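Local coordinates for protein NANS (YJHS), A 9-O-acetyl N-acetylneuraminic acid esterase (Escherichia coli O157:H7 EDL933, PDB 3PT5) that probably removes the 9-O-acetyl group from 9-O-acetyl-N-acetylneuraminate, letting the bacterium grow on this alternative sialic acid of host mucosal sites, at residues H60-G65 against T99-V104. Residues are numbered along the deposited sequence; the frame is centred on the assembly and turned at random.
Sequences HTHPGG and TQYGTV
His-62 and Pro-63 lie against one face of the Tyr-101 ring. The tight spot is at the phenol end, where His-62 CB comes within 3.4 Å of Tyr-101 CZ and makes a CH-pi contact over the face. Packing is looser towards the root of the ring, where Pro-63 CD makes a second one, 4.0 Å from Tyr-101 CG. A His-62 chi1 of 60° with the imidazole turned upright (chi2 94°) brings the two ring planes to within 4° of each other, although the side chains cross at about a right angle; the pair is strongly offset, centroids 5.1 Å apart. In this SGNH-hydrolase fold the contact joins two loops that flank edge strand 73-75 in sequence: segment 60-65 precedes it, and segment 99-104 leads on to helix 107-114. Tyr-101 is buried, its hydroxyl hydrogen-bonded to Thr-77 and its ring also meeting His-78. Segment 60-65 is more open to solvent, Gly-64 being exposed and Pro-63 partly so. Here a type II beta turn from His-62 to Gly-65, closed by the hydrogen bond from Gly-65 N to His-62 O (2.9 Å), brings Gly-65 CA over one face of the imidazole, toward its rim. No hydrogen bond links the two segments.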
# COMPACT_ATOMS: atom_id res chain seq x y z
N HIS A 60 9.06 -11.85 -12.27
CA HIS A 60 10.11 -10.92 -12.66
C HIS A 60 9.93 -9.65 -11.85
O HIS A 60 8.85 -9.44 -11.29
CB HIS A 60 10.10 -10.62 -14.16
CG HIS A 60 10.33 -11.83 -15.00
ND1 HIS A 60 11.57 -12.21 -15.47
CD2 HIS A 60 9.47 -12.81 -15.38
CE1 HIS A 60 11.45 -13.35 -16.14
NE2 HIS A 60 10.19 -13.74 -16.08
N THR A 61 10.97 -8.83 -11.77
CA THR A 61 10.87 -7.63 -10.94
C THR A 61 9.86 -6.66 -11.53
O THR A 61 9.16 -5.95 -10.79
CB THR A 61 12.23 -6.95 -10.74
OG1 THR A 61 12.80 -6.60 -12.00
CG2 THR A 61 13.15 -7.88 -10.00
N HIS A 62 9.78 -6.65 -12.85
CA HIS A 62 8.88 -5.81 -13.64
C HIS A 62 8.87 -6.41 -15.06
O HIS A 62 9.71 -7.27 -15.36
CB HIS A 62 9.35 -4.34 -13.63
CG HIS A 62 10.72 -4.13 -14.20
ND1 HIS A 62 10.94 -3.81 -15.52
CD2 HIS A 62 11.93 -4.12 -13.60
CE1 HIS A 62 12.24 -3.64 -15.72
NE2 HIS A 62 12.86 -3.85 -14.57
N PRO A 63 7.93 -5.97 -15.92
CA PRO A 63 7.89 -6.61 -17.23
C PRO A 63 9.19 -6.36 -18.01
O PRO A 63 9.61 -5.21 -18.20
CB PRO A 63 6.67 -5.97 -17.91
CG PRO A 63 5.84 -5.42 -16.74
CD PRO A 63 6.83 -4.99 -15.75
N GLY A 64 9.86 -7.45 -18.37
CA GLY A 64 11.09 -7.36 -19.13
C GLY A 64 12.31 -7.24 -18.24
O GLY A 64 13.42 -7.09 -18.75
N GLY A 65 12.10 -7.37 -16.93
CA GLY A 65 13.17 -7.22 -15.95
C GLY A 65 13.68 -8.58 -15.50
O GLY A 65 13.19 -9.62 -15.96
N THR A 99 10.54 0.99 -17.74
CA THR A 99 10.71 1.95 -16.65
C THR A 99 9.41 2.66 -16.27
O THR A 99 9.25 3.03 -15.09
CB THR A 99 11.71 3.04 -17.01
OG1 THR A 99 11.24 3.75 -18.17
CG2 THR A 99 13.10 2.45 -17.27
N GLN A 100 8.54 2.87 -17.25
CA GLN A 100 7.27 3.62 -17.05
C GLN A 100 6.04 2.71 -17.12
O GLN A 100 4.98 3.15 -17.57
CB GLN A 100 7.10 4.71 -18.11
CG GLN A 100 8.06 5.85 -18.02
CD GLN A 100 7.74 6.93 -19.05
OE1 GLN A 100 7.75 6.65 -20.25
NE2 GLN A 100 7.48 8.17 -18.58
N TYR A 101 6.20 1.49 -16.66
CA TYR A 101 5.14 0.48 -16.71
C TYR A 101 4.06 0.74 -15.67
O TYR A 101 4.33 1.21 -14.58
CB TYR A 101 5.73 -0.91 -16.47
CG TYR A 101 6.67 -1.00 -15.26
CD1 TYR A 101 6.19 -1.32 -13.99
CD2 TYR A 101 8.02 -0.78 -15.41
CE1 TYR A 101 7.03 -1.38 -12.90
CE2 TYR A 101 8.89 -0.83 -14.32
CZ TYR A 101 8.39 -1.14 -13.06
OH TYR A 101 9.22 -1.20 -11.99
N GLY A 102 2.82 0.39 -16.00
CA GLY A 102 1.81 0.26 -14.97
C GLY A 102 1.28 1.54 -14.34
O GLY A 102 1.40 2.64 -14.88
N THR A 103 0.65 1.34 -13.19
CA THR A 103 0.08 2.42 -12.41
C THR A 103 1.03 2.81 -11.28
O THR A 103 2.09 2.22 -11.12
CB THR A 103 -1.23 1.93 -11.79
OG1 THR A 103 -1.01 0.59 -11.32
CG2 THR A 103 -2.33 1.98 -12.83
N VAL A 104 0.66 3.83 -10.50
CA VAL A 104 1.56 4.36 -9.48
C VAL A 104 0.97 4.18 -8.08
O VAL A 104 -0.19 4.51 -7.87
CB VAL A 104 1.81 5.86 -9.72
CG1 VAL A 104 2.67 6.49 -8.64
CG2 VAL A 104 2.50 6.04 -11.09